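Local coordinates for protein glutathione S-transferase (PDB 1F2E) that binds glutathione and probably transfers it to electrophilic substrates, as other glutathione S-transferases do, at residues 99-104 / 155-160; 110-115 / 120-125; 27-32 / 36-41; 18-23 / 186-191; 82-85 / 89-92. One frame throughout, in Å; residues are numbered along the deposited sequence.

Contact 1 is the buried one, close to the centre of the chain, and it is made by hydrocarbon and ring packing with a tyrosine beside a glutathione. Contacts 2 and 5 use the same helix, 89-113, near its two ends; their centres lie 34 Å apart, on opposite sides of the chain's centre. Contact 2 is a surface contact of small apolar groups and a weakly bonded lysine, whereas contact 5 sets a proline against a helix and an arginine. Contact 3, the hairpin at the sheet edge, relies on backbone hydrogen bonds. Contact 4 ties the two domains with a salt bridge and touches both contact 1 and contact 5.

Contact 1. Residues 99-104 / 155-160; sequences SFLGSE and DIYLYV. With GSH (glutathione), chain F.
Leu101 and Tyr157 bear most of the surface buried here, their side chains lying alongside one another, pointed opposite ways, between helix 89-113 and helix 153-161. Leu101 CB comes obliquely to the tyrosine ring, 3.6 Å from Tyr157 CD2. The CD2 branch of Leu101 reaches back to the base of that ring and also meets Leu158, crossing its side chain at about a right angle, with Leu101 CD2 4.0 Å from Leu158 CB. Because Tyr157 holds CG anti to its backbone N (chi1 -162°), the ring extends over helix 89-113 and brings Tyr157 OH 3.1 Å from Gly102 CA; a CB on Gly102 would collide with that hydroxyl. Trimming Tyr157 to an alanine would probably leave Leu101 CB and Gly102 without their ring and open a gap beside the bound glutathione. Tyr157 lines that pocket near Cys10 and Asn66. Glu104, one turn on from Leu101, serves a different glutathione, the one held by the second subunit, and its OE1 accepts from GSH N1 at 2.9 Å. With the short axes 10.3 Å apart and inclined by 30°, this is the near-parallel helix packing of the all-helical C-terminal domain of glutathione S-transferases.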
# COMPACT_ATOMS: atom_id res chain seq x y z
N SER A 99 -3.67 -3.23 -1.00
CA SER A 99 -2.86 -2.56 0.01
C SER A 99 -2.03 -3.54 0.83
O SER A 99 -0.86 -3.28 1.14
CB SER A 99 -3.77 -1.74 0.93
OG SER A 99 -3.04 -1.29 2.04
N PHE A 100 -2.63 -4.67 1.19
CA PHE A 100 -1.91 -5.67 1.98
C PHE A 100 -0.77 -6.25 1.16
O PHE A 100 0.36 -6.38 1.64
CB PHE A 100 -2.85 -6.81 2.40
CG PHE A 100 -2.14 -7.97 3.02
CD1 PHE A 100 -1.77 -7.95 4.36
CD2 PHE A 100 -1.81 -9.09 2.25
CE1 PHE A 100 -1.08 -9.01 4.94
CE2 PHE A 100 -1.11 -10.16 2.82
CZ PHE A 100 -0.75 -10.13 4.16
N LEU A 101 -1.08 -6.59 -0.09
CA LEU A 101 -0.13 -7.17 -1.03
C LEU A 101 1.05 -6.22 -1.27
O LEU A 101 2.20 -6.65 -1.30
CB LEU A 101 -0.86 -7.47 -2.35
CG LEU A 101 -1.18 -8.90 -2.81
CD1 LEU A 101 -1.30 -9.86 -1.65
CD2 LEU A 101 -2.47 -8.87 -3.62
N GLY A 102 0.76 -4.93 -1.44
CA GLY A 102 1.82 -3.98 -1.69
C GLY A 102 2.62 -3.55 -0.47
O GLY A 102 3.84 -3.38 -0.55
N SER A 103 1.95 -3.39 0.67
CA SER A 103 2.61 -2.95 1.89
C SER A 103 3.20 -4.03 2.79
O SER A 103 4.19 -3.80 3.47
CB SER A 103 1.65 -2.09 2.72
OG SER A 103 1.28 -0.94 1.99
N GLU A 104 2.58 -5.22 2.80
CA GLU A 104 3.08 -6.31 3.65
C GLU A 104 3.80 -7.42 2.88
O GLU A 104 5.00 -7.65 3.06
CB GLU A 104 1.91 -6.92 4.44
CG GLU A 104 1.06 -5.90 5.19
CD GLU A 104 1.79 -5.23 6.34
OE1 GLU A 104 1.20 -4.32 6.97
OE2 GLU A 104 2.94 -5.61 6.64
N ASP A 155 -5.76 -10.73 -7.92
CA ASP A 155 -5.31 -12.08 -8.24
C ASP A 155 -4.05 -12.00 -9.09
O ASP A 155 -3.11 -12.77 -8.88
CB ASP A 155 -6.41 -12.83 -8.98
CG ASP A 155 -7.61 -13.12 -8.10
OD1 ASP A 155 -8.74 -12.70 -8.44
OD2 ASP A 155 -7.42 -13.77 -7.05
N ILE A 156 -4.02 -11.05 -10.03
CA ILE A 156 -2.86 -10.87 -10.89
C ILE A 156 -1.68 -10.41 -10.03
O ILE A 156 -0.57 -10.92 -10.17
CB ILE A 156 -3.13 -9.81 -11.97
CG1 ILE A 156 -4.33 -10.23 -12.82
CG2 ILE A 156 -1.89 -9.62 -12.83
CD1 ILE A 156 -4.70 -9.25 -13.91
N TYR A 157 -1.94 -9.45 -9.16
CA TYR A 157 -0.93 -8.90 -8.25
C TYR A 157 -0.35 -10.01 -7.36
O TYR A 157 0.88 -10.16 -7.26
CB TYR A 157 -1.58 -7.80 -7.41
CG TYR A 157 -0.66 -6.82 -6.71
CD1 TYR A 157 0.67 -6.66 -7.10
CD2 TYR A 157 -1.15 -6.01 -5.68
CE1 TYR A 157 1.49 -5.71 -6.48
CE2 TYR A 157 -0.34 -5.07 -5.05
CZ TYR A 157 0.97 -4.93 -5.45
OH TYR A 157 1.75 -4.00 -4.80
N LEU A 158 -1.21 -10.81 -6.75
CA LEU A 158 -0.73 -11.90 -5.89
C LEU A 158 0.01 -12.97 -6.70
O LEU A 158 1.07 -13.45 -6.29
CB LEU A 158 -1.90 -12.55 -5.13
CG LEU A 158 -1.60 -13.80 -4.29
CD1 LEU A 158 -0.46 -13.53 -3.27
CD2 LEU A 158 -2.89 -14.23 -3.57
N TYR A 159 -0.56 -13.35 -7.83
CA TYR A 159 0.04 -14.36 -8.69
C TYR A 159 1.50 -14.02 -9.00
O TYR A 159 2.38 -14.87 -8.89
CB TYR A 159 -0.74 -14.46 -10.00
CG TYR A 159 -0.03 -15.26 -11.04
CD1 TYR A 159 -0.01 -16.65 -11.00
CD2 TYR A 159 0.66 -14.63 -12.07
CE1 TYR A 159 0.68 -17.39 -11.95
CE2 TYR A 159 1.36 -15.36 -13.02
CZ TYR A 159 1.36 -16.74 -12.96
OH TYR A 159 2.07 -17.45 -13.89
N VAL A 160 1.74 -12.78 -9.41
CA VAL A 160 3.10 -12.35 -9.71
C VAL A 160 4.05 -12.55 -8.52
O VAL A 160 5.18 -13.02 -8.68
CB VAL A 160 3.12 -10.87 -10.13
CG1 VAL A 160 4.56 -10.37 -10.21
CG2 VAL A 160 2.42 -10.71 -11.47
N1 GSH F . -0.29 -2.08 5.97
CA1 GSH F . -1.16 -1.88 7.13
C1 GSH F . -2.04 -0.59 6.99
O11 GSH F . -2.85 -0.32 7.93
O12 GSH F . -1.91 0.12 5.95
CB1 GSH F . -0.20 -1.79 8.35
CG1 GSH F . -0.81 -1.79 9.76
CD1 GSH F . 0.26 -1.71 10.84
OE1 GSH F . 1.47 -1.82 10.57
N2 GSH F . -0.19 -1.53 12.08
CA2 GSH F . 0.67 -1.45 13.26
C2 GSH F . 0.29 -2.53 14.24
O2 GSH F . -0.89 -2.64 14.61
CB2 GSH F . 0.50 -0.10 13.97
SG2 GSH F . 0.87 1.36 12.98
N3 GSH F . 1.27 -3.33 14.67
CA3 GSH F . 1.00 -4.41 15.62
C3 GSH F . 2.03 -4.47 16.70
O31 GSH F . 1.96 -5.45 17.51
O32 GSH F . 2.91 -3.55 16.75

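Contact 2. Residues 110-115 / 120-125; sequences VPLFAP and EAKAAA
Pro111 and Leu112 meet Ala125 and Lys122 where helix 89-113 ends and the chain turns back into helix 119-141, the antiparallel helical hairpin of the C-terminal domain of the glutathione S-transferase fold. The two segments bury 277 Å² in all, at the surface, and hold none of the glutathione-binding residues. Helix 89-113 is weakly bonded here: it is kinked where the nitrogens of Pro111 and Leu112 make no bond to the turn before. Along 120-125, Ala121 comes first and contributes little; its carbonyl oxygen is only loosely near the proline ring, with Ala121 O 4.4 Å from Pro111 CB. Lys122 follows and touches in two ways. Its backbone carbonyl receives a leucine methyl, Leu112 CD2 lying 3.4 Å from Lys122 O. Its side chain runs nearly straight until the last torsion, where a bend (chi4 52°) turns the ammonium group back toward the loop. There NZ makes a weak hydrogen bond of 3.4 Å to Ala114 O, and a further bond to Thr117 O inside the connecting loop, so this lysine joins helix 119-141 to the carbonyls of the turn that precedes it. The same turn is tied to the other helix by a hydrogen bond between Pro111 O and Thr117 OG1. Three residues on, Ala125 points toward the first segment and is buried. Its methyl touches two apolar neighbours: Pro111 CB is 3.6 Å from Ala125 CB, and Leu112 CG also lies 3.6 Å from Ala125 CB.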
# COMPACT_ATOMS: atom_id res chain seq x y z
N VAL A 110 11.76 -7.78 -0.14
CA VAL A 110 12.86 -6.84 -0.33
C VAL A 110 14.24 -7.31 0.13
O VAL A 110 15.17 -7.38 -0.67
CB VAL A 110 12.52 -5.47 0.32
CG1 VAL A 110 13.72 -4.53 0.25
CG2 VAL A 110 11.33 -4.84 -0.42
N PRO A 111 14.39 -7.64 1.42
CA PRO A 111 15.69 -8.10 1.93
C PRO A 111 16.30 -9.26 1.15
O PRO A 111 17.52 -9.37 1.04
CB PRO A 111 15.38 -8.48 3.38
CG PRO A 111 14.24 -7.57 3.74
CD PRO A 111 13.38 -7.62 2.50
N LEU A 112 15.44 -10.13 0.62
CA LEU A 112 15.88 -11.30 -0.14
C LEU A 112 16.34 -10.94 -1.55
O LEU A 112 17.05 -11.71 -2.19
CB LEU A 112 14.75 -12.32 -0.24
CG LEU A 112 14.19 -12.88 1.07
CD1 LEU A 112 13.00 -13.78 0.77
CD2 LEU A 112 15.29 -13.64 1.81
N PHE A 113 15.92 -9.77 -2.03
CA PHE A 113 16.29 -9.32 -3.37
C PHE A 113 17.44 -8.33 -3.31
O PHE A 113 18.03 -7.98 -4.33
CB PHE A 113 15.09 -8.65 -4.04
CG PHE A 113 13.92 -9.57 -4.29
CD1 PHE A 113 12.63 -9.05 -4.45
CD2 PHE A 113 14.10 -10.95 -4.37
CE1 PHE A 113 11.55 -9.90 -4.69
CE2 PHE A 113 13.03 -11.80 -4.60
CZ PHE A 113 11.76 -11.28 -4.77
N ALA A 114 17.75 -7.86 -2.10
CA ALA A 114 18.84 -6.91 -1.91
C ALA A 114 20.17 -7.66 -1.86
O ALA A 114 20.25 -8.77 -1.33
CB ALA A 114 18.63 -6.11 -0.63
N PRO A 115 21.23 -7.05 -2.41
CA PRO A 115 22.56 -7.66 -2.43
C PRO A 115 23.28 -7.68 -1.07
O PRO A 115 23.59 -8.74 -0.53
CB PRO A 115 23.30 -6.80 -3.45
CG PRO A 115 22.72 -5.44 -3.18
CD PRO A 115 21.24 -5.73 -3.07
N GLU A 120 21.58 -13.26 8.37
CA GLU A 120 20.56 -13.18 9.40
C GLU A 120 19.34 -12.43 8.87
O GLU A 120 18.20 -12.86 9.07
CB GLU A 120 21.10 -12.45 10.63
CG GLU A 120 22.25 -13.15 11.32
CD GLU A 120 22.63 -12.47 12.63
OE1 GLU A 120 22.97 -11.27 12.60
OE2 GLU A 120 22.58 -13.14 13.69
N ALA A 121 19.58 -11.30 8.20
CA ALA A 121 18.49 -10.50 7.66
C ALA A 121 17.73 -11.33 6.62
O ALA A 121 16.50 -11.27 6.56
CB ALA A 121 19.04 -9.22 7.03
N LYS A 122 18.46 -12.10 5.83
CA LYS A 122 17.84 -12.95 4.81
C LYS A 122 17.00 -14.02 5.48
O LYS A 122 15.89 -14.31 5.04
CB LYS A 122 18.90 -13.59 3.93
CG LYS A 122 19.42 -12.68 2.83
CD LYS A 122 20.42 -13.39 1.94
CE LYS A 122 20.62 -12.62 0.64
NZ LYS A 122 20.95 -11.18 0.89
N ALA A 123 17.53 -14.60 6.55
CA ALA A 123 16.82 -15.65 7.28
C ALA A 123 15.53 -15.09 7.86
O ALA A 123 14.50 -15.76 7.85
CB ALA A 123 17.70 -16.20 8.40
N ALA A 124 15.59 -13.85 8.35
CA ALA A 124 14.43 -13.19 8.93
C ALA A 124 13.40 -12.91 7.84
O ALA A 124 12.21 -13.11 8.05
CB ALA A 124 14.84 -11.88 9.60
N ALA A 125 13.86 -12.45 6.69
CA ALA A 125 12.96 -12.16 5.58
C ALA A 125 12.27 -13.45 5.15
O ALA A 125 11.04 -13.49 5.00
CB ALA A 125 13.74 -11.56 4.41

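Contact 3. Residues 27-32 / 36-41; sequences AVKVDL and KTEAGE. With GSH (glutathione), chain E.
Lys29 and Glu38 cross at a slant at the mouth of a beta hairpin, strands 26-31 and 36-37, on the edge of the thioredoxin-like sheet. Glu38 CG lies between the backbone N and the carbonyl carbon (chi1 65°), which folds the extended chain back over strand 26-31. Glu38 OE1 then accepts from Lys29 N at 3.2 Å, met from above the carboxylate plane, while Glu38 OE2 is 3.5 Å from Lys29 CG. Ala27 O stands 3.1 Å from Glu38 OE1, but both are acceptors and no hydrogen bond joins them. On the face bearing Thr37, Val30 forms the antiparallel non-hydrogen-bonded pair with it, their CG2 atoms 4.2 Å apart. Val28 CG1 packs 3.7 Å from Thr37 CB, and Phe4 backs all three. Leu32, just beyond the strand, lines the glutathione pocket. Glu38 N gives a further bond to Lys29 O, 2.9 Å long. The hydrogen-bonded pair Asp31 and Lys36 closes the register: Asp31 N donates to Lys36 O at 2.8 Å with an angle of 175° at the hydrogen, and Lys36 N returns a longer bond of 3.3 Å to Asp31 O.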
# COMPACT_ATOMS: atom_id res chain seq x y z
N ALA A 27 4.85 -1.23 -23.65
CA ALA A 27 5.65 -1.50 -22.48
C ALA A 27 7.05 -1.03 -22.79
O ALA A 27 7.67 -1.51 -23.75
CB ALA A 27 5.65 -2.99 -22.17
N VAL A 28 7.54 -0.08 -22.01
CA VAL A 28 8.89 0.43 -22.18
C VAL A 28 9.77 -0.24 -21.13
O VAL A 28 9.62 0.01 -19.93
CB VAL A 28 8.97 1.96 -21.97
CG1 VAL A 28 10.39 2.45 -22.27
CG2 VAL A 28 7.96 2.68 -22.86
N LYS A 29 10.68 -1.11 -21.58
CA LYS A 29 11.58 -1.79 -20.66
C LYS A 29 12.58 -0.79 -20.11
O LYS A 29 13.03 0.11 -20.82
CB LYS A 29 12.31 -2.93 -21.37
CG LYS A 29 11.40 -3.86 -22.18
CD LYS A 29 12.05 -5.22 -22.40
CE LYS A 29 13.42 -5.12 -23.07
NZ LYS A 29 14.15 -6.42 -23.04
N VAL A 30 12.91 -0.93 -18.83
CA VAL A 30 13.84 -0.03 -18.18
C VAL A 30 15.04 -0.78 -17.62
O VAL A 30 14.90 -1.86 -17.04
CB VAL A 30 13.16 0.70 -16.99
CG1 VAL A 30 14.17 1.63 -16.31
CG2 VAL A 30 11.94 1.47 -17.47
N ASP A 31 16.23 -0.22 -17.83
CA ASP A 31 17.45 -0.82 -17.30
C ASP A 31 17.55 -0.18 -15.92
O ASP A 31 18.01 0.95 -15.79
CB ASP A 31 18.68 -0.45 -18.14
CG ASP A 31 19.96 -1.12 -17.66
OD1 ASP A 31 20.19 -1.15 -16.44
OD2 ASP A 31 20.73 -1.62 -18.51
N LEU A 32 17.11 -0.89 -14.89
CA LEU A 32 17.13 -0.35 -13.54
C LEU A 32 18.54 -0.10 -13.02
O LEU A 32 18.75 0.75 -12.16
CB LEU A 32 16.37 -1.27 -12.59
CG LEU A 32 14.86 -1.33 -12.88
CD1 LEU A 32 14.18 -2.28 -11.90
CD2 LEU A 32 14.27 0.07 -12.78
N LYS A 36 17.73 3.86 -17.30
CA LYS A 36 17.56 4.31 -18.68
C LYS A 36 16.50 3.45 -19.36
O LYS A 36 16.52 2.22 -19.23
CB LYS A 36 18.89 4.21 -19.44
CG LYS A 36 19.96 5.14 -18.90
CD LYS A 36 21.21 5.15 -19.78
CE LYS A 36 22.25 6.11 -19.22
NZ LYS A 36 23.46 6.21 -20.09
N THR A 37 15.59 4.09 -20.07
CA THR A 37 14.52 3.37 -20.75
C THR A 37 14.98 2.98 -22.15
O THR A 37 15.85 3.63 -22.72
CB THR A 37 13.25 4.24 -20.87
OG1 THR A 37 13.43 5.24 -21.88
CG2 THR A 37 12.96 4.93 -19.54
N GLU A 38 14.39 1.92 -22.69
CA GLU A 38 14.74 1.44 -24.02
C GLU A 38 14.40 2.50 -25.07
O GLU A 38 14.49 2.25 -26.27
CB GLU A 38 14.01 0.14 -24.34
CG GLU A 38 12.49 0.27 -24.43
CD GLU A 38 11.81 -1.05 -24.72
OE1 GLU A 38 10.56 -1.08 -24.74
OE2 GLU A 38 12.51 -2.06 -24.92
N ALA A 39 14.01 3.67 -24.59
CA ALA A 39 13.66 4.79 -25.47
C ALA A 39 14.75 5.86 -25.37
O ALA A 39 14.68 6.90 -26.02
CB ALA A 39 12.30 5.37 -25.06
N GLY A 40 15.75 5.59 -24.53
CA GLY A 40 16.84 6.53 -24.35
C GLY A 40 16.72 7.43 -23.13
O GLY A 40 17.72 7.72 -22.47
N GLU A 41 15.50 7.85 -22.81
CA GLU A 41 15.24 8.73 -21.67
C GLU A 41 15.85 8.27 -20.35
O GLU A 41 16.08 7.08 -20.12
CB GLU A 41 13.74 8.89 -21.44
CG GLU A 41 12.92 9.36 -22.61
CD GLU A 41 11.45 9.50 -22.24
OE1 GLU A 41 11.11 10.40 -21.42
OE2 GLU A 41 10.63 8.69 -22.74
N1 GSH E . 5.41 0.37 -3.49
CA1 GSH E . 5.73 0.40 -4.91
C1 GSH E . 4.54 -0.12 -5.79
O11 GSH E . 3.48 -0.52 -5.21
O12 GSH E . 4.68 -0.11 -7.05
CB1 GSH E . 7.00 -0.46 -5.08
CG1 GSH E . 7.68 -0.54 -6.46
CD1 GSH E . 8.94 -1.41 -6.42
OE1 GSH E . 9.27 -2.01 -5.40
N2 GSH E . 9.65 -1.45 -7.56
CA2 GSH E . 10.90 -2.22 -7.73
C2 GSH E . 11.94 -1.34 -8.39
O2 GSH E . 11.67 -0.74 -9.44
CB2 GSH E . 10.69 -3.44 -8.63
SG2 GSH E . 9.57 -4.70 -8.02
N3 GSH E . 13.12 -1.26 -7.78
CA3 GSH E . 14.20 -0.43 -8.33
C3 GSH E . 15.48 -1.19 -8.45
O31 GSH E . 15.44 -2.44 -8.28
O32 GSH E . 16.52 -0.53 -8.73

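Contact 4. Residues 18-23 / 186-191; sequences LRETGA and AQRPAV
The guanidinium of Arg188 presents one edge to the carboxylate of Glu20, the two planes inclined by 37°, and also makes a cation-pi contact with Phe151. The grip is side-on and twofold: Arg188 NE donates to Glu20 OE2 at 2.8 Å, and Arg188 NH2 to Glu20 OE1, also at 2.8 Å. Both bonds are nearly straight. Each oxygen lies close to the guanidinium plane and is met on its syn side, although somewhat out of the carboxylate plane, as the tilt requires. A bend at the second torsion of Glu20 (chi2 -77°) swings the carboxylate across to the arginine, and a bend at chi3 (75°) of Arg188 offers it the NE edge. Glu20 OE2 has further neighbours: a water donates to it at 2.9 Å and accepts from Ala190 N, and Ala190 CB lies 3.3 Å from OE2. The water thus joins the carboxylate to a backbone N-H in the first turn of helix 189-198, just after Arg188 at the N-cap. A leucine in place of Glu20 would probably leave Arg188 without its counter-charge and the bridging water without its acceptor, setting the guanidinium freer to turn. Beside the bridge, the arm of Arg19 runs over Ala190, with Arg19 CB 3.8 Å from Ala190 CB. Helix 12-21 then ends in a Schellman motif at Gly22. The whole is an interdomain contact of the glutathione S-transferase fold, joining a helix of the thioredoxin-like N-terminal domain to the last helix of the chain.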
# COMPACT_ATOMS: atom_id res chain seq x y z
N LEU A 18 -2.96 -4.95 -18.31
CA LEU A 18 -3.22 -4.23 -19.55
C LEU A 18 -3.60 -5.23 -20.65
O LEU A 18 -4.45 -4.94 -21.50
CB LEU A 18 -1.98 -3.41 -19.95
CG LEU A 18 -1.85 -2.07 -19.23
CD1 LEU A 18 -0.46 -1.50 -19.41
CD2 LEU A 18 -2.90 -1.10 -19.77
N ARG A 19 -2.98 -6.40 -20.65
CA ARG A 19 -3.31 -7.40 -21.65
C ARG A 19 -4.70 -7.99 -21.37
O ARG A 19 -5.46 -8.27 -22.29
CB ARG A 19 -2.23 -8.49 -21.70
CG ARG A 19 -0.91 -7.99 -22.29
CD ARG A 19 0.22 -9.00 -22.15
NE ARG A 19 1.46 -8.49 -22.73
CZ ARG A 19 1.72 -8.46 -24.03
NH1 ARG A 19 0.84 -8.93 -24.91
NH2 ARG A 19 2.86 -7.95 -24.47
N GLU A 20 -5.05 -8.15 -20.09
CA GLU A 20 -6.36 -8.68 -19.73
C GLU A 20 -7.48 -7.75 -20.23
O GLU A 20 -8.52 -8.21 -20.69
CB GLU A 20 -6.50 -8.82 -18.21
CG GLU A 20 -5.74 -9.98 -17.56
CD GLU A 20 -6.42 -11.33 -17.76
OE1 GLU A 20 -7.65 -11.36 -17.96
OE2 GLU A 20 -5.72 -12.36 -17.69
N THR A 21 -7.27 -6.44 -20.12
CA THR A 21 -8.29 -5.48 -20.54
C THR A 21 -8.31 -5.26 -22.05
O THR A 21 -9.23 -4.64 -22.58
CB THR A 21 -8.09 -4.10 -19.87
OG1 THR A 21 -6.85 -3.54 -20.30
CG2 THR A 21 -8.11 -4.24 -18.35
N GLY A 22 -7.29 -5.77 -22.74
CA GLY A 22 -7.20 -5.62 -24.18
C GLY A 22 -6.90 -4.20 -24.63
O GLY A 22 -7.17 -3.83 -25.77
N ALA A 23 -6.33 -3.39 -23.75
CA ALA A 23 -6.02 -2.01 -24.08
C ALA A 23 -4.82 -1.87 -24.99
O ALA A 23 -3.96 -2.74 -25.06
CB ALA A 23 -5.78 -1.22 -22.79
N ALA A 186 -1.76 -19.13 -14.30
CA ALA A 186 -0.61 -19.26 -15.19
C ALA A 186 -1.03 -19.59 -16.63
O ALA A 186 -0.32 -19.29 -17.59
CB ALA A 186 0.33 -20.35 -14.67
N GLN A 187 -2.20 -20.22 -16.77
CA GLN A 187 -2.71 -20.62 -18.08
C GLN A 187 -3.46 -19.55 -18.86
O GLN A 187 -3.75 -19.74 -20.05
CB GLN A 187 -3.62 -21.83 -17.95
CG GLN A 187 -2.94 -23.11 -17.57
CD GLN A 187 -3.93 -24.13 -17.09
OE1 GLN A 187 -4.18 -24.25 -15.88
NE2 GLN A 187 -4.53 -24.87 -18.02
N ARG A 188 -3.81 -18.45 -18.22
CA ARG A 188 -4.54 -17.41 -18.94
C ARG A 188 -3.70 -16.88 -20.10
O ARG A 188 -2.47 -16.77 -20.00
CB ARG A 188 -4.90 -16.27 -17.98
CG ARG A 188 -5.90 -16.68 -16.89
CD ARG A 188 -6.17 -15.51 -15.94
NE ARG A 188 -7.04 -14.49 -16.52
CZ ARG A 188 -8.37 -14.51 -16.44
NH1 ARG A 188 -8.98 -15.49 -15.78
NH2 ARG A 188 -9.08 -13.54 -16.98
N PRO A 189 -4.35 -16.57 -21.23
CA PRO A 189 -3.64 -16.06 -22.41
C PRO A 189 -2.89 -14.75 -22.15
O PRO A 189 -1.78 -14.55 -22.65
CB PRO A 189 -4.75 -15.91 -23.46
CG PRO A 189 -5.98 -15.69 -22.62
CD PRO A 189 -5.80 -16.69 -21.50
N ALA A 190 -3.47 -13.87 -21.35
CA ALA A 190 -2.83 -12.60 -21.05
C ALA A 190 -1.55 -12.82 -20.23
O ALA A 190 -0.56 -12.13 -20.42
CB ALA A 190 -3.80 -11.69 -20.29
N VAL A 191 -1.59 -13.78 -19.31
CA VAL A 191 -0.44 -14.07 -18.46
C VAL A 191 0.72 -14.58 -19.28
O VAL A 191 1.82 -14.03 -19.22
CB VAL A 191 -0.79 -15.12 -17.38
CG1 VAL A 191 0.46 -15.54 -16.63
CG2 VAL A 191 -1.81 -14.52 -16.39
O HOH W 1 -6.29 -13.71 -20.15

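Contact 5. Residues 82-85 / 89-92; sequences LAPA and LDRY
This is a local loop-to-helix contact, Pro84 laid against the N-terminal part of helix 89-113, in the linker that follows helix 66-75 and leads into the helical C-terminal domain. Pro84 points toward the helix and buries more surface than any other residue of the two segments. Its ring rests on the backbone of the turn: Pro84 CG lies 3.3 Å from Asp90 O and 3.4 Å from Arg91 CA. The side chain of Asp90 crosses that of Pro84 at about a right angle and brings Asp90 OD2 within 3.5 Å of Pro84 CB, while OD1 is engaged in a salt bridge with Arg93. Arg91 reaches around the loop from the helix. Its CG is anti to the backbone N (chi1 -167°) and the chain stays extended to NE, so that it runs past Ala85, with Arg91 CD 3.8 Å from Ala85 O. The guanidinium then turns its edge to the Pro84 carbonyl. Arg91 NH1 stands 2.8 Å from Pro84 O, but the angle of 129° at the hydrogen makes this a weak bond. The stronger hold on the group is the salt bridge from NH2 to Asp75, at the end of helix 66-75. The chemistry is therefore consistent with the proline being held against the turn mainly by packing, while the buried arginine, its charge probably balanced by Asp75, ties loop and helix together.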
# COMPACT_ATOMS: atom_id res chain seq x y z
N LEU A 82 -12.40 -6.39 -14.05
CA LEU A 82 -11.23 -6.78 -13.26
C LEU A 82 -11.15 -6.12 -11.89
O LEU A 82 -10.18 -6.32 -11.14
CB LEU A 82 -9.94 -6.50 -14.03
CG LEU A 82 -9.54 -7.48 -15.12
CD1 LEU A 82 -8.15 -7.10 -15.61
CD2 LEU A 82 -9.55 -8.91 -14.59
N ALA A 83 -12.16 -5.34 -11.57
CA ALA A 83 -12.24 -4.65 -10.28
C ALA A 83 -13.69 -4.26 -10.09
O ALA A 83 -14.37 -3.91 -11.05
CB ALA A 83 -11.35 -3.41 -10.29
N PRO A 84 -14.20 -4.34 -8.85
CA PRO A 84 -15.59 -3.95 -8.67
C PRO A 84 -15.84 -2.48 -9.05
O PRO A 84 -14.90 -1.69 -9.12
CB PRO A 84 -15.86 -4.24 -7.18
CG PRO A 84 -14.48 -4.39 -6.57
CD PRO A 84 -13.67 -5.02 -7.66
N ALA A 85 -17.09 -2.14 -9.30
CA ALA A 85 -17.46 -0.79 -9.70
C ALA A 85 -17.40 0.19 -8.53
O ALA A 85 -17.57 -0.19 -7.37
CB ALA A 85 -18.86 -0.79 -10.28
N LEU A 89 -19.24 -1.63 -1.89
CA LEU A 89 -18.45 -1.96 -0.71
C LEU A 89 -17.31 -2.88 -1.16
O LEU A 89 -16.19 -2.79 -0.66
CB LEU A 89 -19.33 -2.70 0.29
CG LEU A 89 -18.96 -2.72 1.78
CD1 LEU A 89 -19.74 -3.87 2.43
CD2 LEU A 89 -17.47 -2.93 1.99
N ASP A 90 -17.63 -3.74 -2.12
CA ASP A 90 -16.66 -4.70 -2.65
C ASP A 90 -15.40 -4.03 -3.19
O ASP A 90 -14.36 -4.67 -3.28
CB ASP A 90 -17.32 -5.55 -3.74
CG ASP A 90 -16.50 -6.78 -4.08
OD1 ASP A 90 -16.04 -7.46 -3.14
OD2 ASP A 90 -16.33 -7.09 -5.29
N ARG A 91 -15.49 -2.75 -3.53
CA ARG A 91 -14.32 -2.05 -4.05
C ARG A 91 -13.29 -1.81 -2.96
O ARG A 91 -12.08 -1.86 -3.20
CB ARG A 91 -14.73 -0.70 -4.67
CG ARG A 91 -13.63 -0.07 -5.51
CD ARG A 91 -14.14 1.14 -6.26
NE ARG A 91 -13.08 1.83 -6.99
CZ ARG A 91 -12.66 1.49 -8.21
NH1 ARG A 91 -13.20 0.47 -8.86
NH2 ARG A 91 -11.69 2.20 -8.77
N TYR A 92 -13.78 -1.57 -1.75
CA TYR A 92 -12.89 -1.34 -0.62
C TYR A 92 -12.22 -2.65 -0.24
O TYR A 92 -11.05 -2.66 0.16
CB TYR A 92 -13.67 -0.74 0.56
CG TYR A 92 -14.35 0.56 0.17
CD1 TYR A 92 -15.68 0.57 -0.25
CD2 TYR A 92 -13.63 1.76 0.13
CE1 TYR A 92 -16.28 1.74 -0.71
CE2 TYR A 92 -14.23 2.93 -0.33
CZ TYR A 92 -15.55 2.91 -0.75
OH TYR A 92 -16.14 4.06 -1.23